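Local coordinates for protein tungsten formylmethanofuran dehydrogenase subunit E (Syntrophus aciditrophicus, PDB 3D00) that binds zinc and belongs to the FmdE family, whose members are implicated in microbial methanogenesis, though its own role is not established, at residues V37-A40 with V41-P45; L60-A63 with V64-L67; E179-L182 with S183-G186. All coordinates share one frame; numbering follows the deposited sequence.

All three contacts are local, made within single continuous stretches, so they follow in series along the chain; none nests in or crosses another. From the N terminus, contact 1 closes the last turn of helix 28-42, and contact 2 closes the turns of helix 60-67, which follows strand 50-54. These two helices touch: Val-37 CG2 lies 3.8 Å from Val-64 CG2, and Val-37 also packs on Leu-67, tying contacts 1 and 2 together in the alpha+beta core. Contact 3 closes the start of helix 182-187 in the C-terminal treble-clef zinc finger, its centre about 32 Å from that of contact 2. Contacts 2 and 3 both touch the second subunit.

Contact 1: V37-A40 with V41-P45; sequences VDLA and VKNLP
Asn-43 reaches back over the last turn of helix 28-42 to Leu-39, a side-chain-to-backbone closure at the C-terminal end of a helix that packs on the sheet of the alpha+beta core. Followed outward, its CB lies 3.5 Å from Leu-39 O and its CG 3.6 Å from the same oxygen, so CB, CG and ND2 follow the carbonyl oxygen while OD1 points away from it. With CG placed beside the backbone N (chi1 -79°), the amide comes round so that ND2 donates to Leu-39 O at 2.7 Å. The N-H points almost straight at the oxygen, at 177°, and the oxygen lies practically in the amide plane; both features fix the rotation of the group. ND2 also lies 3.4 Å from Leu-39 CD1. A second bond ties the same residue down, because Asn-43 N donates to Ala-40 O at 3.0 Å from above the carbonyl plane, three residues back instead of the helical four. The turn before it is regular, Val-41 N and Lys-42 N donating to Val-37 O and Asp-38 O.

The charged flank is looser. The bend of Lys-42 at its third torsion brings CE to 3.0 Å from Asp-38 OD2, and the fourth leaves NZ farther off, a long salt bridge. The stronger polar partner of Asp-38 lies elsewhere, in the backbone N of Leu-8, bound by OD1. Leu-39 meets Leu-143 and Leu-145 of strand 143-149, while Ala-40 and Leu-44 lie against strands 86-91 and 96-102, so these side chains mount the turn on the sheet. Between Val-37 and Val-41, one helical turn apart, the approach is loose, CG1 of the first standing 4.3 Å from CG2 of the second.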
ATOM      1  N   VAL A  37      -9.336  -4.038  12.610  1.00 34.75           N
ATOM      2  CA  VAL A  37      -9.767  -2.744  12.110  1.00 36.89           C
ATOM      3  C   VAL A  37     -11.178  -2.432  12.593  1.00 35.62           C
ATOM      4  O   VAL A  37     -11.456  -1.294  12.980  1.00 34.41           O
ATOM      5  CB  VAL A  37      -9.701  -2.684  10.561  1.00 37.46           C
ATOM      6  CG1 VAL A  37     -10.418  -1.419   9.996  1.00 38.21           C
ATOM      7  CG2 VAL A  37      -8.268  -2.768  10.113  1.00 37.03           C
ATOM      8  N   ASP A  38     -12.049  -3.443  12.607  1.00 35.53           N
ATOM      9  CA  ASP A  38     -13.369  -3.293  13.194  1.00 35.46           C
ATOM     10  C   ASP A  38     -13.345  -2.864  14.672  1.00 35.28           C
ATOM     11  O   ASP A  38     -14.058  -1.950  15.052  1.00 35.64           O
ATOM     12  CB  ASP A  38     -14.162  -4.600  13.029  1.00 36.06           C
ATOM     13  CG  ASP A  38     -15.515  -4.553  13.679  1.00 36.28           C
ATOM     14  OD1 ASP A  38     -16.490  -4.082  13.049  1.00 37.99           O
ATOM     15  OD2 ASP A  38     -15.605  -5.026  14.811  1.00 37.11           O
ATOM     16  N   LEU A  39     -12.541  -3.525  15.509  1.00 36.54           N
ATOM     17  CA  LEU A  39     -12.432  -3.139  16.934  1.00 35.09           C
ATOM     18  C   LEU A  39     -11.844  -1.708  17.077  1.00 36.47           C
ATOM     19  O   LEU A  39     -12.297  -0.911  17.907  1.00 34.58           O
ATOM     20  CB  LEU A  39     -11.566  -4.164  17.680  1.00 35.66           C
ATOM     21  CG  LEU A  39     -11.271  -3.960  19.183  1.00 35.40           C
ATOM     22  CD1 LEU A  39     -12.579  -3.922  19.892  1.00 34.47           C
ATOM     23  CD2 LEU A  39     -10.336  -5.047  19.798  1.00 34.82           C
ATOM     24  N   ALA A  40     -10.826  -1.413  16.264  1.00 35.51           N
ATOM     25  CA  ALA A  40     -10.157  -0.112  16.255  1.00 36.16           C
ATOM     26  C   ALA A  40     -11.179   0.996  15.926  1.00 36.84           C
ATOM     27  O   ALA A  40     -11.342   1.945  16.700  1.00 38.85           O
ATOM     28  CB  ALA A  40      -9.011  -0.122  15.254  1.00 34.42           C
ATOM     29  N   VAL A  41     -11.912   0.850  14.819  1.00 37.28           N
ATOM     30  CA  VAL A  41     -12.915   1.865  14.406  1.00 37.37           C
ATOM     31  C   VAL A  41     -13.977   2.037  15.488  1.00 38.38           C
ATOM     32  O   VAL A  41     -14.371   3.148  15.769  1.00 39.38           O
ATOM     33  CB  VAL A  41     -13.614   1.531  13.036  1.00 36.17           C
ATOM     34  CG1 VAL A  41     -14.862   2.380  12.833  1.00 36.42           C
ATOM     35  CG2 VAL A  41     -12.668   1.662  11.881  1.00 33.89           C
ATOM     36  N   LYS A  42     -14.399   0.941  16.110  1.00 39.16           N
ATOM     37  CA  LYS A  42     -15.407   0.968  17.177  1.00 40.59           C
ATOM     38  C   LYS A  42     -14.954   1.690  18.433  1.00 38.81           C
ATOM     39  O   LYS A  42     -15.772   1.973  19.261  1.00 37.88           O
ATOM     40  CB  LYS A  42     -15.838  -0.457  17.564  1.00 41.64           C
ATOM     41  CG  LYS A  42     -16.952  -1.071  16.679  1.00 43.99           C
ATOM     42  CD  LYS A  42     -17.605  -2.319  17.349  1.00 45.16           C
ATOM     43  CE  LYS A  42     -16.713  -3.587  17.258  1.00 46.73           C
ATOM     44  NZ  LYS A  42     -16.630  -4.367  18.551  1.00 47.06           N
ATOM     45  N   ASN A  43     -13.658   1.961  18.560  1.00 38.68           N
ATOM     46  CA  ASN A  43     -13.042   2.622  19.714  1.00 37.77           C
ATOM     47  C   ASN A  43     -12.456   4.013  19.393  1.00 39.34           C
ATOM     48  O   ASN A  43     -11.673   4.585  20.155  1.00 40.63           O
ATOM     49  CB  ASN A  43     -11.960   1.696  20.291  1.00 36.57           C
ATOM     50  CG  ASN A  43     -12.552   0.595  21.155  1.00 36.10           C
ATOM     51  OD1 ASN A  43     -12.808   0.810  22.353  1.00 36.14           O
ATOM     52  ND2 ASN A  43     -12.815  -0.559  20.562  1.00 35.12           N
ATOM     53  N   LEU A  44     -12.858   4.577  18.267  1.00 40.49           N
ATOM     54  CA  LEU A  44     -12.543   5.964  17.973  1.00 40.98           C
ATOM     55  C   LEU A  44     -13.803   6.756  18.261  1.00 42.21           C
ATOM     56  O   LEU A  44     -14.909   6.215  18.156  1.00 42.83           O
ATOM     57  CB  LEU A  44     -12.116   6.140  16.516  1.00 39.88           C
ATOM     58  CG  LEU A  44     -10.787   5.530  16.059  1.00 38.68           C
ATOM     59  CD1 LEU A  44     -10.561   5.865  14.626  1.00 37.51           C
ATOM     60  CD2 LEU A  44      -9.647   6.025  16.905  1.00 38.60           C
ATOM     61  N   PRO A  45     -13.651   8.027  18.662  1.00 43.81           N
ATOM     62  CA  PRO A  45     -14.817   8.914  18.720  1.00 44.82           C
ATOM     63  C   PRO A  45     -15.639   8.899  17.407  1.00 47.03           C
ATOM     64  O   PRO A  45     -15.060   8.797  16.291  1.00 45.04           O
ATOM     65  CB  PRO A  45     -14.199  10.301  18.944  1.00 44.01           C
ATOM     66  CG  PRO A  45     -12.888  10.067  19.540  1.00 43.60           C
ATOM     67  CD  PRO A  45     -12.421   8.683  19.139  1.00 43.77           C
TER

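Contact 2: L60-A63 with V64-L67; sequences LPDA and VQLL
The carboxylate of Asp-62 and the amide of Gln-65 meet through one atom of each, OD1 and NE2, with their planes only 17° apart and neither group stacked on the other. The bond is weak: NE2 stands 3.2 Å from OD1 and its N-H points well off the oxygen, at 126°. Stronger holds come from outside, partly across the dimer interface. OD2 of Asp-62 accepts from His-23 and also bonds to Thr-71 of the second subunit, and OD1 from Gly-73 N of that subunit; Gln-65 OE1 takes Phe-72 N of its own chain and NE2 of Gln-65 of the second subunit. The carboxylate is buried yet well supplied with donors.

Gln-65 CG, beside the backbone N (chi1 -65°) and 3.3 Å from Pro-61 O, turns the chain back along the helix, and its extension beyond CG lets it reach Asp-62. Beneath lies the backbone ladder: Gln-65 N donates to Pro-61 O at 2.9 Å and Leu-66 N to Asp-62 O at 2.9 Å, whereas the first and last rungs, Leu-60 to Val-64 and Ala-63 to Leu-67, are weak. Pro-61 and Val-64 face strand 77-79, as expected of the helix in a beta-alpha-beta crossover between parallel strands 50-54 and 77-79.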
ATOM      1  N   LEU A  60      -1.950  -7.122   6.770  1.00 42.15           N
ATOM      2  CA  LEU A  60      -2.668  -6.136   7.527  1.00 42.79           C
ATOM      3  C   LEU A  60      -2.932  -4.868   6.735  1.00 41.81           C
ATOM      4  O   LEU A  60      -4.017  -4.305   6.859  1.00 41.01           O
ATOM      5  CB  LEU A  60      -1.930  -5.833   8.820  1.00 44.63           C
ATOM      6  CG  LEU A  60      -2.685  -5.501  10.108  1.00 45.29           C
ATOM      7  CD1 LEU A  60      -4.024  -6.134  10.221  1.00 46.20           C
ATOM      8  CD2 LEU A  60      -1.827  -5.884  11.307  1.00 45.56           C
ATOM      9  N   PRO A  61      -1.955  -4.385   5.906  1.00 40.85           N
ATOM     10  CA  PRO A  61      -2.364  -3.226   5.098  1.00 39.92           C
ATOM     11  C   PRO A  61      -3.633  -3.375   4.250  1.00 40.14           C
ATOM     12  O   PRO A  61      -4.354  -2.402   4.096  1.00 39.27           O
ATOM     13  CB  PRO A  61      -1.158  -3.009   4.202  1.00 39.94           C
ATOM     14  CG  PRO A  61       0.001  -3.475   5.005  1.00 38.66           C
ATOM     15  CD  PRO A  61      -0.514  -4.698   5.687  1.00 39.61           C
ATOM     16  N   ASP A  62      -3.878  -4.556   3.681  1.00 39.99           N
ATOM     17  CA  ASP A  62      -5.060  -4.765   2.838  1.00 39.77           C
ATOM     18  C   ASP A  62      -6.358  -4.758   3.596  1.00 39.43           C
ATOM     19  O   ASP A  62      -7.373  -4.397   3.035  1.00 39.04           O
ATOM     20  CB  ASP A  62      -4.920  -6.029   2.009  1.00 40.90           C
ATOM     21  CG  ASP A  62      -3.880  -5.873   0.901  1.00 41.59           C
ATOM     22  OD1 ASP A  62      -3.358  -4.756   0.678  1.00 41.32           O
ATOM     23  OD2 ASP A  62      -3.604  -6.875   0.221  1.00 44.42           O
ATOM     24  N   ALA A  63      -6.333  -5.140   4.883  1.00 40.28           N
ATOM     25  CA  ALA A  63      -7.522  -5.037   5.757  1.00 39.50           C
ATOM     26  C   ALA A  63      -7.914  -3.573   5.916  1.00 38.89           C
ATOM     27  O   ALA A  63      -9.077  -3.197   5.742  1.00 39.00           O
ATOM     28  CB  ALA A  63      -7.216  -5.649   7.129  1.00 37.75           C
ATOM     29  N   VAL A  64      -6.922  -2.746   6.221  1.00 39.04           N
ATOM     30  CA  VAL A  64      -7.101  -1.299   6.308  1.00 37.52           C
ATOM     31  C   VAL A  64      -7.586  -0.734   4.957  1.00 37.66           C
ATOM     32  O   VAL A  64      -8.641  -0.132   4.882  1.00 37.92           O
ATOM     33  CB  VAL A  64      -5.800  -0.579   6.830  1.00 38.73           C
ATOM     34  CG1 VAL A  64      -5.960   0.972   6.806  1.00 36.23           C
ATOM     35  CG2 VAL A  64      -5.461  -1.031   8.233  1.00 37.17           C
ATOM     36  N   GLN A  65      -6.877  -0.986   3.869  1.00 37.38           N
ATOM     37  CA  GLN A  65      -7.283  -0.467   2.562  1.00 38.06           C
ATOM     38  C   GLN A  65      -8.658  -0.869   2.140  1.00 40.10           C
ATOM     39  O   GLN A  65      -9.408  -0.036   1.576  1.00 39.76           O
ATOM     40  CB  GLN A  65      -6.281  -0.853   1.519  1.00 39.50           C
ATOM     41  CG  GLN A  65      -4.985  -0.197   1.781  1.00 39.13           C
ATOM     42  CD  GLN A  65      -4.029  -0.359   0.663  1.00 40.75           C
ATOM     43  OE1 GLN A  65      -3.607   0.623   0.065  1.00 40.94           O
ATOM     44  NE2 GLN A  65      -3.651  -1.603   0.373  1.00 38.48           N
ATOM     45  N   LEU A  66      -9.038  -2.108   2.441  1.00 40.49           N
ATOM     46  CA  LEU A  66     -10.374  -2.600   2.088  1.00 40.78           C
ATOM     47  C   LEU A  66     -11.508  -2.037   2.924  1.00 40.06           C
ATOM     48  O   LEU A  66     -12.646  -2.021   2.479  1.00 40.27           O
ATOM     49  CB  LEU A  66     -10.454  -4.123   2.244  1.00 43.85           C
ATOM     50  CG  LEU A  66     -10.148  -5.053   1.064  1.00 46.10           C
ATOM     51  CD1 LEU A  66      -9.855  -6.497   1.581  1.00 47.33           C
ATOM     52  CD2 LEU A  66     -11.311  -5.030   0.098  1.00 46.92           C
ATOM     53  N   LEU A  67     -11.229  -1.656   4.162  1.00 37.41           N
ATOM     54  CA  LEU A  67     -12.275  -1.322   5.129  1.00 36.47           C
ATOM     55  C   LEU A  67     -12.403   0.155   5.519  1.00 37.43           C
ATOM     56  O   LEU A  67     -13.419   0.563   6.106  1.00 39.98           O
ATOM     57  CB  LEU A  67     -12.022  -2.125   6.420  1.00 35.99           C
ATOM     58  CG  LEU A  67     -12.221  -3.636   6.386  1.00 35.21           C
ATOM     59  CD1 LEU A  67     -11.761  -4.339   7.669  1.00 33.41           C
ATOM     60  CD2 LEU A  67     -13.702  -3.919   6.093  1.00 33.39           C
TER

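Contact 3: E179-L182 with S183-G186. With ZN (zinc ion), chain B.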
ATOM      1  N   GLU A 179      21.426  16.215  -6.248  1.00 54.08           N
ATOM      2  CA  GLU A 179      21.829  16.640  -7.585  1.00 54.16           C
ATOM      3  C   GLU A 179      21.485  15.588  -8.625  1.00 53.03           C
ATOM      4  O   GLU A 179      21.568  15.844  -9.828  1.00 53.37           O
ATOM      5  CB  GLU A 179      23.330  16.893  -7.658  1.00 55.96           C
ATOM      6  CG  GLU A 179      23.972  17.507  -6.433  1.00 57.08           C
ATOM      7  CD  GLU A 179      25.484  17.460  -6.549  1.00 57.91           C
ATOM      8  OE1 GLU A 179      26.019  18.055  -7.517  1.00 58.73           O
ATOM      9  OE2 GLU A 179      26.122  16.796  -5.699  1.00 58.28           O
ATOM     10  N   LEU A 180      21.186  14.384  -8.159  1.00 50.26           N
ATOM     11  CA  LEU A 180      20.507  13.403  -8.970  1.00 48.91           C
ATOM     12  C   LEU A 180      19.309  12.953  -8.178  1.00 45.80           C
ATOM     13  O   LEU A 180      19.155  13.254  -6.995  1.00 45.37           O
ATOM     14  CB  LEU A 180      21.389  12.194  -9.282  1.00 49.63           C
ATOM     15  CG  LEU A 180      22.758  12.367  -9.911  1.00 48.95           C
ATOM     16  CD1 LEU A 180      23.577  11.127  -9.636  1.00 49.03           C
ATOM     17  CD2 LEU A 180      22.675  12.650 -11.415  1.00 49.72           C
ATOM     18  N   CYS A 181      18.431  12.242  -8.846  1.00 44.49           N
ATOM     19  CA  CYS A 181      17.316  11.647  -8.176  1.00 43.48           C
ATOM     20  C   CYS A 181      17.811  10.419  -7.441  1.00 43.85           C
ATOM     21  O   CYS A 181      18.934   9.918  -7.662  1.00 45.73           O
ATOM     22  CB  CYS A 181      16.225  11.263  -9.156  1.00 42.29           C
ATOM     23  SG  CYS A 181      16.667   9.868 -10.143  1.00 43.28           S
ATOM     24  N   LEU A 182      16.950   9.956  -6.548  1.00 44.33           N
ATOM     25  CA  LEU A 182      17.294   8.890  -5.620  1.00 42.60           C
ATOM     26  C   LEU A 182      17.527   7.592  -6.372  1.00 42.89           C
ATOM     27  O   LEU A 182      18.278   6.752  -5.927  1.00 41.42           O
ATOM     28  CB  LEU A 182      16.216   8.747  -4.558  1.00 41.95           C
ATOM     29  CG  LEU A 182      16.154   9.844  -3.470  1.00 41.58           C
ATOM     30  CD1 LEU A 182      14.943   9.704  -2.545  1.00 40.73           C
ATOM     31  CD2 LEU A 182      17.468   9.907  -2.626  1.00 41.35           C
ATOM     32  N   SER A 183      16.908   7.436  -7.543  1.00 43.36           N
ATOM     33  CA  SER A 183      17.158   6.260  -8.357  1.00 43.72           C
ATOM     34  C   SER A 183      18.589   6.305  -8.878  1.00 45.76           C
ATOM     35  O   SER A 183      19.363   5.361  -8.690  1.00 45.40           O
ATOM     36  CB  SER A 183      16.145   6.139  -9.509  1.00 43.12           C
ATOM     37  OG  SER A 183      16.396   4.972 -10.269  1.00 43.25           O
ATOM     38  N   CYS A 184      18.949   7.419  -9.512  1.00 45.93           N
ATOM     39  CA  CYS A 184      20.281   7.595 -10.086  1.00 46.40           C
ATOM     40  C   CYS A 184      21.381   7.644  -9.024  1.00 47.31           C
ATOM     41  O   CYS A 184      22.550   7.311  -9.297  1.00 48.07           O
ATOM     42  CB  CYS A 184      20.295   8.842 -10.998  1.00 46.14           C
ATOM     43  SG  CYS A 184      19.481   8.526 -12.572  1.00 46.20           S
ATOM     44  N   GLN A 185      21.016   8.071  -7.824  1.00 48.28           N
ATOM     45  CA  GLN A 185      21.925   8.012  -6.698  1.00 49.16           C
ATOM     46  C   GLN A 185      22.236   6.552  -6.302  1.00 50.12           C
ATOM     47  O   GLN A 185      23.245   6.304  -5.704  1.00 50.55           O
ATOM     48  CB  GLN A 185      21.356   8.752  -5.481  1.00 49.44           C
ATOM     49  CG  GLN A 185      21.329  10.261  -5.609  1.00 49.62           C
ATOM     50  CD  GLN A 185      20.679  10.950  -4.419  1.00 49.98           C
ATOM     51  OE1 GLN A 185      20.800  10.488  -3.281  1.00 51.99           O
ATOM     52  NE2 GLN A 185      20.003  12.062  -4.668  1.00 48.42           N
ATOM     53  N   GLY A 186      21.379   5.592  -6.655  1.00 50.20           N
ATOM     54  CA  GLY A 186      21.626   4.185  -6.320  1.00 50.16           C
ATOM     55  C   GLY A 186      20.403   3.395  -5.909  1.00 49.79           C
ATOM     56  O   GLY A 186      20.475   2.180  -5.754  1.00 49.71           O
TER
HETATM   57 ZN    ZN B 200      17.727  10.256 -12.251  1.00 38.46          ZN
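Cys-181 SG is gripped twice: it binds the zinc ion at 2.4 Å and accepts the backbone N-H of Cys-184, with N 3.4 Å from SG. That N-H points nearly straight at the sulfur (172°); Cys-181 sits at the N-cap of helix 182-187, and this is its capping bond. Its first torsion, 72°, sets SG between the backbone N and the carbonyl carbon, where it can face both the metal and the first turn. Cys-184 completes this half of the site, its SG 2.5 Å from the zinc ion. Cys-181 SG and Cys-184 SG subtend 108° at the zinc ion, close to tetrahedral. Cys-166 and Cys-169 supply the other two ligands.

A second polar grip holds the loop leading into the helix. Gln-185 NE2 donates to Leu-180 O at 2.7 Å; the donor sits above the carbonyl plane, while the oxygen lies close to the plane of the amide. The same NE2 also donates to Asp-177 O, so the amide ties two backbone carbonyls of the loop. The extended Gln-185 chain passes Cys-181 O, which receives Gln-185 N at 2.8 Å, and the amide's OE1 lies 3.4 Å from Leu-182 CD2, where the two side chains cross obliquely. Leu-180 CB rests on Cys-184 CB at 3.9 Å, a small apolar patch beside the metal. Leu-84 of the second subunit packs on Cys-181 and Ser-183, and Met-82 of that subunit on Leu-182.

In this treble-clef zinc finger the first cysteine pair lies in the hairpin of strands 163-165 and 172-174, the second at the start of helix 182-187. The coordination is consistent with a structural role for the metal, and the N-H donated to Cys-181 SG probably tempers the negative charge of the thiolate.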